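Uncharacterized protein (Trypanosoma congolense, PDB 4E40) probably acts as a cell-surface receptor that captures haptoglobin-hemoglobin, and so the heme it carries, for uptake by the trypanosome. Local coordinates at residues R146-E151 with A158-S163; S68-R73 with E238-E243. All coordinates share one frame; numbering follows the deposited sequence. Where two conformers were deposited one is given.

Contact 1: residues R146-E151 with A158-S163; sequences RAKESE and AAEECS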
loop_
_atom_site.group_PDB
_atom_site.type_symbol
_atom_site.label_atom_id
_atom_site.label_comp_id
_atom_site.label_asym_id
_atom_site.label_seq_id
_atom_site.Cartn_x
_atom_site.Cartn_y
_atom_site.Cartn_z
ATOM N N ARG A 146 7.532 -38.957 7.657
ATOM C CA ARG A 146 8.056 -40.179 7.026
ATOM C C ARG A 146 9.529 -40.492 7.354
ATOM O O ARG A 146 9.882 -41.678 7.535
ATOM C CB ARG A 146 7.856 -40.168 5.508
ATOM C CG ARG A 146 6.375 -40.199 5.151
ATOM C CD ARG A 146 6.089 -40.362 3.659
ATOM N NE ARG A 146 6.547 -39.260 2.788
ATOM C CZ ARG A 146 5.811 -38.204 2.382
ATOM N NH1 ARG A 146 4.530 -37.990 2.765
ATOM N NH2 ARG A 146 6.377 -37.326 1.571
ATOM N N ALA A 147 10.385 -39.463 7.437
ATOM C CA ALA A 147 11.780 -39.626 7.744
ATOM C C ALA A 147 11.992 -40.247 9.132
ATOM O O ALA A 147 13.011 -40.895 9.373
ATOM C CB ALA A 147 12.533 -38.279 7.591
ATOM N N LYS A 148 11.030 -40.058 10.025
ATOM C CA LYS A 148 11.066 -40.715 11.353
ATOM C C LYS A 148 10.976 -42.235 11.238
ATOM O O LYS A 148 11.325 -42.942 12.205
ATOM C CB LYS A 148 9.940 -40.181 12.263
ATOM C CG LYS A 148 10.167 -38.767 12.780
ATOM C CD LYS A 148 8.974 -38.354 13.646
ATOM C CE LYS A 148 9.021 -36.865 13.956
ATOM N NZ LYS A 148 8.074 -36.485 15.046
ATOM N N GLU A 149 10.537 -42.747 10.087
ATOM C CA GLU A 149 10.483 -44.193 9.870
ATOM C C GLU A 149 11.608 -44.697 8.985
ATOM O O GLU A 149 11.621 -45.874 8.617
ATOM C CB GLU A 149 9.164 -44.602 9.191
ATOM C CG GLU A 149 7.913 -43.937 9.719
ATOM C CD GLU A 149 7.468 -44.444 11.079
ATOM O OE1 GLU A 149 6.435 -43.929 11.576
ATOM O OE2 GLU A 149 8.119 -45.353 11.650
ATOM N N SER A 150 12.534 -43.816 8.596
ATOM C CA SER A 150 13.647 -44.209 7.729
ATOM C C SER A 150 14.485 -45.369 8.291
ATOM O O SER A 150 14.766 -45.434 9.506
ATOM C CB SER A 150 14.588 -43.036 7.486
ATOM O OG SER A 150 15.528 -43.387 6.521
ATOM N N GLU A 151 14.929 -46.226 7.376
ATOM C CA GLU A 151 15.902 -47.291 7.654
ATOM C C GLU A 151 17.306 -46.729 7.826
ATOM O O GLU A 151 18.175 -47.383 8.398
ATOM C CB GLU A 151 15.942 -48.307 6.503
ATOM C CG GLU A 151 14.583 -48.794 6.027
ATOM C CD GLU A 151 14.152 -50.069 6.709
ATOM O OE1 GLU A 151 14.021 -51.075 5.979
ATOM O OE2 GLU A 151 13.956 -50.070 7.954
ATOM N N ALA A 158 17.861 -37.730 13.002
ATOM C CA ALA A 158 17.650 -36.323 12.760
ATOM C C ALA A 158 16.162 -35.953 12.729
ATOM O O ALA A 158 15.802 -34.837 13.134
ATOM C CB ALA A 158 18.292 -35.948 11.408
ATOM N N ALA A 159 15.332 -36.810 12.144
ATOM C CA ALA A 159 13.894 -36.517 12.037
ATOM C C ALA A 159 13.247 -36.486 13.450
ATOM O O ALA A 159 12.371 -35.634 13.730
ATOM C CB ALA A 159 13.210 -37.534 11.146
ATOM N N GLU A 160 13.710 -37.363 14.337
ATOM C CA GLU A 160 13.192 -37.334 15.721
ATOM C C GLU A 160 13.599 -36.060 16.482
ATOM O O GLU A 160 12.855 -35.605 17.363
ATOM C CB GLU A 160 13.607 -38.611 16.475
ATOM C CG GLU A 160 12.963 -39.858 15.917
ATOM C CD GLU A 160 13.692 -41.120 16.343
ATOM O OE1 GLU A 160 14.777 -41.000 16.976
ATOM O OE2 GLU A 160 13.189 -42.230 16.036
ATOM N N GLU A 161 14.741 -35.461 16.120
ATOM C CA GLU A 161 15.242 -34.260 16.725
ATOM C C GLU A 161 14.564 -33.017 16.118
ATOM O O GLU A 161 14.743 -31.903 16.601
ATOM C CB GLU A 161 16.747 -34.161 16.515
ATOM C CG GLU A 161 17.592 -35.131 17.326
ATOM C CD GLU A 161 18.999 -35.328 16.741
ATOM O OE1 GLU A 161 19.373 -34.633 15.761
ATOM O OE2 GLU A 161 19.743 -36.190 17.247
ATOM N N CYS A 162 13.804 -33.197 15.047
ATOM C CA CYS A 162 13.212 -32.045 14.412
ATOM C C CYS A 162 11.908 -31.726 15.140
ATOM O O CYS A 162 10.979 -32.523 15.170
ATOM C CB CYS A 162 12.961 -32.266 12.908
ATOM S SG CYS A 162 11.935 -30.971 12.090
ATOM N N SER A 163 11.846 -30.559 15.738
ATOM C CA SER A 163 10.570 -30.194 16.376
ATOM C C SER A 163 9.705 -29.378 15.412
ATOM O O SER A 163 10.235 -28.660 14.572
ATOM C CB SER A 163 10.826 -29.423 17.666
ATOM O OG SER A 163 11.533 -28.226 17.390
#

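Contact 2: residues S68-R73 with E238-E243; sequences SAAVDR and EEAETE. Unlike the reference sequence in segment 68-73: D72 (reference Asn).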
loop_
_atom_site.group_PDB
_atom_site.type_symbol
_atom_site.label_atom_id
_atom_site.label_comp_id
_atom_site.label_asym_id
_atom_site.label_seq_id
_atom_site.Cartn_x
_atom_site.Cartn_y
_atom_site.Cartn_z
ATOM N N SER A 68 -16.662 36.761 -7.045
ATOM C CA SER A 68 -17.342 37.070 -8.312
ATOM C C SER A 68 -18.519 37.997 -8.031
ATOM O O SER A 68 -18.754 38.965 -8.788
ATOM C CB SER A 68 -17.853 35.824 -8.991
ATOM O OG SER A 68 -16.754 35.112 -9.569
ATOM N N ALA A 69 -19.209 37.726 -6.912
ATOM C CA ALA A 69 -20.328 38.628 -6.516
ATOM C C ALA A 69 -19.845 40.062 -6.209
ATOM O O ALA A 69 -20.523 41.037 -6.590
ATOM C CB ALA A 69 -21.165 38.035 -5.394
ATOM N N ALA A 70 -18.649 40.187 -5.581
ATOM C CA ALA A 70 -18.000 41.495 -5.290
ATOM C C ALA A 70 -17.639 42.250 -6.571
ATOM O O ALA A 70 -17.936 43.463 -6.691
ATOM C CB ALA A 70 -16.806 41.329 -4.340
ATOM N N VAL A 71 -17.138 41.551 -7.588
ATOM C CA VAL A 71 -16.876 42.127 -8.895
ATOM C C VAL A 71 -18.197 42.619 -9.514
ATOM O O VAL A 71 -18.231 43.727 -10.041
ATOM C CB VAL A 71 -16.264 41.123 -9.849
ATOM C CG1 VAL A 71 -16.206 41.706 -11.263
ATOM C CG2 VAL A 71 -14.846 40.745 -9.357
ATOM N N ASP A 72 -19.245 41.786 -9.458
ATOM C CA ASP A 72 -20.513 42.245 -10.066
ATOM C C ASP A 72 -20.971 43.543 -9.347
ATOM O O ASP A 72 -21.480 44.514 -10.007
ATOM C CB ASP A 72 -21.585 41.140 -9.990
ATOM C CG ASP A 72 -22.943 41.611 -10.584
ATOM O OD1 ASP A 72 -23.054 41.621 -11.834
ATOM O OD2 ASP A 72 -23.879 42.047 -9.833
ATOM N N ARG A 73 -20.831 43.602 -8.012
ATOM C CA ARG A 73 -21.298 44.822 -7.258
ATOM C C ARG A 73 -20.653 46.096 -7.730
ATOM O O ARG A 73 -21.253 47.182 -7.665
ATOM C CB ARG A 73 -21.042 44.693 -5.743
ATOM C CG ARG A 73 -22.013 43.795 -5.002
ATOM C CD ARG A 73 -23.442 44.059 -5.438
ATOM N NE ARG A 73 -24.161 45.049 -4.627
ATOM C CZ ARG A 73 -25.138 44.762 -3.762
ATOM N NH1 ARG A 73 -25.513 43.501 -3.570
ATOM N NH2 ARG A 73 -25.741 45.749 -3.093
ATOM N N GLU A 238 -11.477 37.563 0.370
ATOM C CA GLU A 238 -11.707 38.487 1.457
ATOM C C GLU A 238 -11.404 39.931 1.015
ATOM O O GLU A 238 -12.217 40.870 1.189
ATOM C CB GLU A 238 -10.886 38.085 2.675
ATOM C CG GLU A 238 -11.361 36.839 3.396
ATOM C CD GLU A 238 -10.303 36.301 4.353
ATOM O OE1 GLU A 238 -9.404 37.083 4.741
ATOM O OE2 GLU A 238 -10.349 35.101 4.711
ATOM N N GLU A 239 -10.244 40.122 0.386
ATOM C CA GLU A 239 -9.927 41.462 -0.120
ATOM C C GLU A 239 -10.977 41.993 -1.083
ATOM O O GLU A 239 -11.394 43.176 -0.996
ATOM C CB GLU A 239 -8.482 41.550 -0.696
ATOM C CG GLU A 239 -8.168 43.058 -0.853
ATOM C CD GLU A 239 -7.005 43.414 -1.761
ATOM O OE1 GLU A 239 -6.400 42.523 -2.407
ATOM O OE2 GLU A 239 -6.765 44.650 -1.845
ATOM N N ALA A 240 -11.434 41.149 -2.001
ATOM C CA ALA A 240 -12.458 41.560 -2.945
ATOM C C ALA A 240 -13.719 42.020 -2.172
ATOM O O ALA A 240 -14.292 43.051 -2.521
ATOM C CB ALA A 240 -12.789 40.462 -3.945
ATOM N N GLU A 241 -14.139 41.266 -1.160
ATOM C CA GLU A 241 -15.334 41.644 -0.378
ATOM C C GLU A 241 -15.085 42.942 0.389
ATOM O O GLU A 241 -15.859 43.908 0.259
ATOM C CB GLU A 241 -15.756 40.509 0.572
ATOM C CG GLU A 241 -16.183 39.236 -0.147
ATOM C CD GLU A 241 -16.824 38.201 0.768
ATOM O OE1 GLU A 241 -16.099 37.389 1.388
ATOM O OE2 GLU A 241 -18.064 38.174 0.828
ATOM N N THR A 242 -14.004 42.974 1.164
ATOM C CA THR A 242 -13.690 44.133 1.991
ATOM C C THR A 242 -13.626 45.420 1.149
ATOM O O THR A 242 -14.272 46.438 1.478
ATOM C CB THR A 242 -12.360 43.920 2.758
ATOM O OG1 THR A 242 -12.511 42.842 3.665
ATOM C CG2 THR A 242 -12.016 45.150 3.600
ATOM N N GLU A 243 -12.910 45.381 0.028
ATOM C CA GLU A 243 -12.807 46.568 -0.818
ATOM C C GLU A 243 -14.105 46.962 -1.509
ATOM O O GLU A 243 -14.394 48.169 -1.680
ATOM C CB GLU A 243 -11.694 46.406 -1.854
ATOM C CG GLU A 243 -10.310 46.344 -1.212
ATOM C CD GLU A 243 -9.858 47.701 -0.641
ATOM O OE1 GLU A 243 -10.183 48.750 -1.227
ATOM O OE2 GLU A 243 -9.177 47.721 0.400
#

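Contact 1: residues R146-E151 with A158-S163
The carbonyl oxygen of A159, the residue nearest K148 across the contact, takes one hydrogen bond, from C162 N at 3.1 Å, which closes a turn within its own segment. K148 adds a packing contact to that oxygen, its CE methylene lying 3.6 Å from A159 O. The lysine reaches there because, with chi1 at -73°, CG swings opposite the residue's own C, and the remaining methylenes run out straight alongside A159 and E160. K148 CG also meets A159 CB at 3.7 Å and makes a looser aliphatic contact with E160, K148 CG to E160 CG being 4.3 Å.

A159 CB points into the other backbone, 3.5 Å from K148 N, and touches A147 CB at 3.7 Å. This is the turn of a helical hairpin: after helix 82-147 the chain makes a type I turn from A147 to S150, closed by S150 N to A147 O at 3.1 Å, and short helix 153-160 folds back against it. V155 also packs on A147. Further along, C162 forms a disulfide with C19, tying the hairpin to helix 12-26, whose V15 meets A158.

Contact 2: residues S68-R73 with E238-E243
A70 and A240 point their CB atoms at the opposing helix, but the two methyls do not meet squarely. A70 CB lies nearer the backbone of A240 than the A240 methyl: it is 3.5 Å from A240 O and 3.8 Å from A240 C, whereas A70 CB to A240 CB measures 4.1 Å. On the far side of the same peptide, A70 CB is 4.2 Å from E241 N. The methyl of A70 therefore sits over the peptide that joins A240 to E241, and the nearest alpha carbons across the contact are those of A70 and E241, 5.6 Å apart. That separation is evidence of very close helix packing, possible because the meeting side chains are single methyls.

Helices 28-73 and 192-246 run in roughly the same direction here, as two members of an elongated helical bundle. Helix 82-147 lies alongside both, with A91 against V71 and V87 against E243. E241 flanks the alanine pair. In the conformer given, its chain leaves with chi1 -63° and runs extended through chi2 (-170°), back toward the start of its segment, where OE1 pairs with R66, one turn before A70, in a salt bridge; a second conformer of E241 makes this link tentative.

No hydrogen bond joins the two segments directly; polar links lie at the borders, where S244 OG bonds to A70 O in the last turn of helix 28-73. The chemistry implies a junction that rests on close fit of methyl against backbone, any contribution from charge at its margin being uncertain.

How the contacts relate
The two contacts stand at opposite ends of a long helical bundle, their centres 87 Å apart and their nearest atoms about 68 Å apart. Each lies more than 40 Å from the centre of the chain. Along the sequence contact 1 is nested within the loop closed by contact 2: 68-73 comes first, then 146-151 and 158-163, and finally 238-243. Contact 2 joins two long helices that run the same way, both arriving at this end, while helix 82-147 starts beside them and carries the chain to the other, where its last residues enter contact 1. Contact 1 forms part of the turn there, within an extended receptor domain.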